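Local coordinates for protein GCN5-related N-acetyltransferase (Kribbella flavida, PDB 4IUS) that probably transfers an acyl group, most likely acetyl from acetyl-coenzyme A, as a member of the GCN5-related N-acetyltransferase family, at residues 32-38 with 69-75; 207-211 with 236-241. The protein carries 1 engineered substitution. One frame throughout, in Å; residues are numbered along the deposited sequence.

Interaction 1: 32-38 with 69-75. Engineered in segment 69-75: Asp74 (natural residue Gly).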
loop_
_atom_site.group_PDB
_atom_site.type_symbol
_atom_site.label_atom_id
_atom_site.label_comp_id
_atom_site.label_asym_id
_atom_site.label_seq_id
_atom_site.Cartn_x
_atom_site.Cartn_y
_atom_site.Cartn_z
ATOM N N GLY A 32 -0.632 2.462 17.261
ATOM C CA GLY A 32 -1.394 3.498 16.564
ATOM C C GLY A 32 -0.448 4.496 15.947
ATOM O O GLY A 32 0.567 4.856 16.531
ATOM N N LEU A 33 -0.760 4.925 14.752
ATOM C CA LEU A 33 0.109 5.786 13.949
ATOM C C LEU A 33 -0.703 7.005 13.523
ATOM O O LEU A 33 -1.674 6.900 12.779
ATOM C CB LEU A 33 0.627 5.032 12.758
ATOM C CG LEU A 33 1.461 3.791 13.078
ATOM C CD1 LEU A 33 1.618 2.912 11.818
ATOM C CD2 LEU A 33 2.814 4.126 13.712
ATOM N N LEU A 34 -0.309 8.173 14.033
ATOM C CA LEU A 34 -1.071 9.428 13.847
ATOM C C LEU A 34 -0.251 10.394 12.977
ATOM O O LEU A 34 0.858 10.802 13.332
ATOM C CB LEU A 34 -1.432 10.056 15.214
ATOM C CG LEU A 34 -2.533 9.318 15.979
ATOM C CD1 LEU A 34 -2.555 9.583 17.486
ATOM C CD2 LEU A 34 -3.908 9.596 15.386
ATOM N N HIS A 35 -0.828 10.788 11.855
ATOM C CA HIS A 35 -0.216 11.734 10.934
ATOM C C HIS A 35 -0.467 13.144 11.409
ATOM O O HIS A 35 -1.386 13.386 12.188
ATOM C CB HIS A 35 -0.836 11.494 9.581
ATOM C CG HIS A 35 -0.066 12.054 8.442
ATOM N ND1 HIS A 35 -0.164 13.356 8.015
ATOM C CD2 HIS A 35 0.875 11.441 7.641
ATOM C CE1 HIS A 35 0.687 13.526 6.983
ATOM N NE2 HIS A 35 1.313 12.373 6.753
ATOM N N ASP A 36 0.337 14.097 10.953
ATOM C CA ASP A 36 0.027 15.504 11.211
ATOM C C ASP A 36 -1.331 15.919 10.618
ATOM O O ASP A 36 -2.088 16.652 11.237
ATOM C CB ASP A 36 1.144 16.420 10.668
ATOM C CG ASP A 36 2.447 16.353 11.495
ATOM O OD1 ASP A 36 2.473 15.755 12.590
ATOM O OD2 ASP A 36 3.455 16.931 11.048
ATOM N N GLU A 37 -1.619 15.455 9.405
ATOM C CA GLU A 37 -2.874 15.784 8.727
ATOM C C GLU A 37 -4.035 14.935 9.241
ATOM O O GLU A 37 -3.833 13.833 9.703
ATOM C CB GLU A 37 -2.746 15.579 7.221
ATOM C CG GLU A 37 -1.693 16.446 6.538
ATOM C CD GLU A 37 -1.618 16.236 5.018
ATOM O OE1 GLU A 37 -2.392 15.419 4.465
ATOM O OE2 GLU A 37 -0.777 16.890 4.368
ATOM N N ASP A 38 -5.255 15.470 9.151
ATOM C CA ASP A 38 -6.462 14.743 9.613
ATOM C C ASP A 38 -7.088 13.836 8.587
ATOM O O ASP A 38 -8.029 13.140 8.924
ATOM C CB ASP A 38 -7.507 15.723 10.137
ATOM C CG ASP A 38 -7.030 16.473 11.352
ATOM O OD1 ASP A 38 -6.705 15.842 12.405
ATOM O OD2 ASP A 38 -7.031 17.722 11.276
ATOM N N ALA A 69 -6.216 7.819 22.028
ATOM C CA ALA A 69 -5.288 8.686 21.322
ATOM C C ALA A 69 -5.903 9.232 20.041
ATOM O O ALA A 69 -5.745 10.409 19.723
ATOM C CB ALA A 69 -3.992 7.965 21.039
ATOM N N PHE A 70 -6.651 8.402 19.307
ATOM C CA PHE A 70 -7.313 8.840 18.104
ATOM C C PHE A 70 -8.436 9.809 18.462
ATOM O O PHE A 70 -8.634 10.820 17.783
ATOM C CB PHE A 70 -7.850 7.634 17.319
ATOM C CG PHE A 70 -6.855 7.027 16.372
ATOM C CD1 PHE A 70 -5.629 6.527 16.826
ATOM C CD2 PHE A 70 -7.088 7.044 15.032
ATOM C CE1 PHE A 70 -4.681 6.021 15.945
ATOM C CE2 PHE A 70 -6.143 6.554 14.134
ATOM C CZ PHE A 70 -4.924 6.041 14.590
ATOM N N ALA A 71 -9.240 9.483 19.468
ATOM C CA ALA A 71 -10.373 10.336 19.866
ATOM C C ALA A 71 -9.895 11.724 20.262
ATOM O O ALA A 71 -10.597 12.704 19.992
ATOM C CB ALA A 71 -11.117 9.684 21.003
ATOM N N ALA A 72 -8.724 11.840 20.871
ATOM C CA ALA A 72 -8.158 13.133 21.269
ATOM C C ALA A 72 -7.914 14.038 20.082
ATOM O O ALA A 72 -7.815 15.247 20.230
ATOM C CB ALA A 72 -6.865 12.919 22.070
ATOM N N GLU A 73 -7.790 13.450 18.902
ATOM C CA GLU A 73 -7.583 14.174 17.646
ATOM C C GLU A 73 -8.855 14.205 16.805
ATOM O O GLU A 73 -8.818 14.632 15.638
ATOM C CB GLU A 73 -6.499 13.465 16.797
ATOM C CG GLU A 73 -5.132 13.301 17.419
ATOM C CD GLU A 73 -4.437 14.602 17.754
ATOM O OE1 GLU A 73 -4.787 15.657 17.178
ATOM O OE2 GLU A 73 -3.502 14.559 18.592
ATOM N N ASP A 74 -9.987 13.733 17.331
ATOM C CA ASP A 74 -11.246 13.608 16.559
ATOM C C ASP A 74 -11.096 12.730 15.323
ATOM O O ASP A 74 -11.737 12.928 14.314
ATOM C CB ASP A 74 -11.828 15.000 16.178
ATOM C CG ASP A 74 -12.762 15.579 17.222
ATOM O OD1 ASP A 74 -13.529 14.814 17.865
ATOM O OD2 ASP A 74 -12.680 16.804 17.450
ATOM N N ARG A 75 -10.217 11.724 15.433
ATOM C CA ARG A 75 -9.974 10.805 14.344
ATOM C C ARG A 75 -10.584 9.436 14.584
ATOM O O ARG A 75 -10.616 8.936 15.719
ATOM C CB ARG A 75 -8.498 10.681 14.093
ATOM C CG ARG A 75 -7.937 11.962 13.553
ATOM C CD ARG A 75 -6.472 11.859 13.274
ATOM N NE ARG A 75 -5.889 13.181 13.038
ATOM C CZ ARG A 75 -4.597 13.376 12.930
ATOM N NH1 ARG A 75 -3.761 12.339 12.952
ATOM N NH2 ARG A 75 -4.131 14.599 12.795
HETATM O O HOH W 1 -6.382 16.941 15.114
#
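Arg75 carries the polar half of this contact by laying its guanidinium edge against the chain that leaves strand 30-35. Its strongest bond to a carbonyl runs from NH1 to His35 O, at 2.7 Å with an N-H...O angle of 151°, and the acceptor lies close to the guanidinium plane. NH1 also bonds weakly to Ser43 OG. NH2 adds a weak bond to His35 O and a second weak one to Asp36 O. On the remaining edge, NE and NH2 both grip Asp38 OD1, each at 2.9 Å, in a side-on salt bridge. The planes of carboxylate and guanidinium stand 75° apart, consistent with the different approaches of the two donors: NE meets the anti lone pair of OD1, whereas NH2 arrives from above the carboxylate plane. A water 2.9 Å from both Asp38 OD1 and Glu73 OE1 is placed to donate to either, and so can link the two acids. Within the loop, Glu37 N donates to His35 ND1 in the ring plane at 2.9 Å.

The apolar half centres on Leu34. Its CD2 sits 3.6 Å from the Phe70 ring centroid, only 9° off the normal, a CH-pi contact, while CD1 reaches Ala69 CB. Arg75 N to Phe70 O and Asp74 N to Ala71 O form the Schellman motif that ends the helix, with engineered Asp74 as its positive-phi C-prime residue; Glu73 N reaches Phe70 O from the opposite face. The contact thus joins the C-terminal end of helix 59-71 to the middle strand of the three-stranded antiparallel sheet; strand 22-27 flanks Leu34 and Ala69, and Ser43 bonds His35 N.

Interaction 2: 207-211 with 236-241; sequences TAYAT and YRRLGY
Tyr241 and Thr211 supply the hydrogen bond of this contact. Tyr241 OH donates to Thr211 OG1 at 2.7 Å; the two side chains approach from opposite directions, and the threonine oxygen lies in the plane of the phenol ring, at its edge. Thr211 OG1 donates in turn to Thr207 O, one turn earlier in helix 202-216, at 2.8 Å. That bond depends on the torsion: OG1 lies beside the backbone N (chi1 -54°), which turns it back along the helix. Thr207 O also accepts the helical bond from Thr211 N, and the two donors reach it from opposite faces of the carbonyl plane, OG1 standing 36° above it. The hydroxyl of Thr207 is similarly folded onto its own helix, bonded to Gly203 O, and it meets the in-plane edge of the Tyr236 ring at CE1. Tyr236 OH finds its partner in Arg234.

The apolar contacts are made by methyl groups. Leu239 points toward the helix: CD1 meets Thr207 CG2 at 3.9 Å and also Ala208 CB, which CD2 reaches at 4.0 Å. Thr207 CG2 also approaches Tyr236 CE1, at 4.0 Å, and comes obliquely to the Tyr241 ring. Strand residues Val188 and Leu225 pack against Thr207 and Tyr241, and Pro117 lies against Ala208 and Leu239.

All six touching residues are buried, yet no charged group of the two segments touches across the contact. The chain of hydrogen bonds from Tyr241 through Thr211 to Thr207 O gives the Tyr241 and Thr211 hydroxyls partners inside a largely apolar interface; the bond from Tyr241 OH ties the phenol to the helix, and the methyl contacts of Leu239 lie beside it on Thr207 and Ala208.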
loop_
_atom_site.group_PDB
_atom_site.type_symbol
_atom_site.label_atom_id
_atom_site.label_comp_id
_atom_site.label_asym_id
_atom_site.label_seq_id
_atom_site.Cartn_x
_atom_site.Cartn_y
_atom_site.Cartn_z
ATOM N N THR A 207 2.357 -0.782 -14.075
ATOM C CA THR A 207 2.724 -1.582 -12.892
ATOM C C THR A 207 4.083 -2.225 -13.090
ATOM O O THR A 207 4.953 -2.155 -12.220
ATOM C CB THR A 207 1.678 -2.667 -12.616
ATOM O OG1 THR A 207 0.394 -2.060 -12.420
ATOM C CG2 THR A 207 2.023 -3.469 -11.380
ATOM N N ALA A 208 4.302 -2.828 -14.251
ATOM C CA ALA A 208 5.546 -3.526 -14.550
ATOM C C ALA A 208 6.724 -2.568 -14.566
ATOM O O ALA A 208 7.776 -2.832 -14.006
ATOM C CB ALA A 208 5.411 -4.299 -15.864
ATOM N N TYR A 209 6.538 -1.415 -15.213
ATOM C CA TYR A 209 7.620 -0.448 -15.348
ATOM C C TYR A 209 7.942 0.227 -14.031
ATOM O O TYR A 209 9.103 0.420 -13.710
ATOM C CB TYR A 209 7.275 0.593 -16.454
ATOM C CG TYR A 209 8.424 1.492 -16.805
ATOM C CD1 TYR A 209 9.540 1.002 -17.479
ATOM C CD2 TYR A 209 8.382 2.848 -16.495
ATOM C CE1 TYR A 209 10.582 1.844 -17.760
ATOM C CE2 TYR A 209 9.441 3.678 -16.794
ATOM C CZ TYR A 209 10.551 3.150 -17.423
ATOM O OH TYR A 209 11.622 3.994 -17.749
ATOM N N ALA A 210 6.925 0.513 -13.215
ATOM C CA ALA A 210 7.151 1.056 -11.875
ATOM C C ALA A 210 7.929 0.038 -10.999
ATOM O O ALA A 210 8.884 0.391 -10.305
ATOM C CB ALA A 210 5.864 1.437 -11.168
ATOM N N THR A 211 7.519 -1.234 -11.081
ATOM C CA THR A 211 8.203 -2.280 -10.330
ATOM C C THR A 211 9.674 -2.344 -10.774
ATOM O O THR A 211 10.595 -2.426 -9.956
ATOM C CB THR A 211 7.527 -3.649 -10.497
ATOM O OG1 THR A 211 6.156 -3.540 -10.153
ATOM C CG2 THR A 211 8.170 -4.676 -9.573
ATOM N N TYR A 236 -2.171 -9.745 -12.671
ATOM C CA TYR A 236 -0.804 -9.369 -12.314
ATOM C C TYR A 236 0.173 -10.541 -12.509
ATOM O O TYR A 236 1.389 -10.358 -12.580
ATOM C CB TYR A 236 -0.743 -8.816 -10.864
ATOM C CG TYR A 236 -1.469 -7.478 -10.750
ATOM C CD1 TYR A 236 -0.905 -6.299 -11.164
ATOM C CD2 TYR A 236 -2.765 -7.445 -10.285
ATOM C CE1 TYR A 236 -1.583 -5.106 -11.056
ATOM C CE2 TYR A 236 -3.467 -6.252 -10.217
ATOM C CZ TYR A 236 -2.874 -5.096 -10.617
ATOM O OH TYR A 236 -3.525 -3.887 -10.542
ATOM N N ARG A 237 -0.364 -11.774 -12.556
ATOM C CA ARG A 237 0.475 -12.959 -12.768
ATOM C C ARG A 237 1.308 -12.881 -14.040
ATOM O O ARG A 237 2.426 -13.392 -14.077
ATOM C CB ARG A 237 -0.367 -14.235 -12.825
ATOM C CG ARG A 237 0.468 -15.510 -12.955
ATOM C CD ARG A 237 -0.161 -16.777 -12.406
ATOM N NE ARG A 237 0.865 -17.731 -11.963
ATOM C CZ ARG A 237 1.493 -18.616 -12.744
ATOM N NH1 ARG A 237 1.216 -18.695 -14.040
ATOM N NH2 ARG A 237 2.413 -19.441 -12.216
ATOM N N ARG A 238 0.800 -12.195 -15.046
ATOM C CA ARG A 238 1.551 -12.073 -16.310
ATOM C C ARG A 238 2.864 -11.314 -16.118
ATOM O O ARG A 238 3.786 -11.422 -16.951
ATOM C CB ARG A 238 0.712 -11.332 -17.365
ATOM C CG ARG A 238 -0.583 -12.012 -17.739
ATOM C CD ARG A 238 -1.056 -11.483 -19.080
ATOM N NE ARG A 238 -2.255 -12.146 -19.575
ATOM C CZ ARG A 238 -3.501 -11.682 -19.473
ATOM N NH1 ARG A 238 -3.769 -10.514 -18.880
ATOM N NH2 ARG A 238 -4.502 -12.398 -19.976
ATOM N N LEU A 239 2.936 -10.501 -15.051
ATOM C CA LEU A 239 4.112 -9.742 -14.723
ATOM C C LEU A 239 5.083 -10.451 -13.777
ATOM O O LEU A 239 6.158 -9.935 -13.460
ATOM C CB LEU A 239 3.693 -8.424 -14.055
ATOM C CG LEU A 239 2.608 -7.607 -14.792
ATOM C CD1 LEU A 239 2.394 -6.292 -14.048
ATOM C CD2 LEU A 239 2.954 -7.372 -16.233
ATOM N N GLY A 240 4.675 -11.637 -13.283
ATOM C CA GLY A 240 5.444 -12.402 -12.331
ATOM C C GLY A 240 4.954 -12.294 -10.895
ATOM O O GLY A 240 5.491 -12.981 -10.040
ATOM N N TYR A 241 3.984 -11.437 -10.612
ATOM C CA TYR A 241 3.459 -11.334 -9.253
ATOM C C TYR A 241 2.679 -12.591 -8.901
ATOM O O TYR A 241 1.930 -13.134 -9.729
ATOM C CB TYR A 241 2.516 -10.130 -9.163
ATOM C CG TYR A 241 3.184 -8.777 -8.937
ATOM C CD1 TYR A 241 3.395 -8.309 -7.681
ATOM C CD2 TYR A 241 3.540 -7.970 -10.000
ATOM C CE1 TYR A 241 4.028 -7.114 -7.465
ATOM C CE2 TYR A 241 4.143 -6.738 -9.791
ATOM C CZ TYR A 241 4.384 -6.306 -8.533
ATOM O OH TYR A 241 4.974 -5.093 -8.236
#

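Overall arrangement
Interaction 1 is complete in the chain before interaction 2 begins, and the two lie on opposite sides of its centre, with centres 35 Å apart and nearest atoms about 21 Å apart. They share no helix, strand or sheet. Residues 32-38 and 69-75 tie helix 59-71 to the three-stranded antiparallel sheet. Residues 207-211 and 236-241 instead join helix 202-216 to the loop leading into strand 242-251 of the eight-stranded mixed sheet, within the region assigned to the GNAT family. Each contact therefore joins a different part of the fold: a partly buried contact at a helix end in one case, a fully buried one in the other.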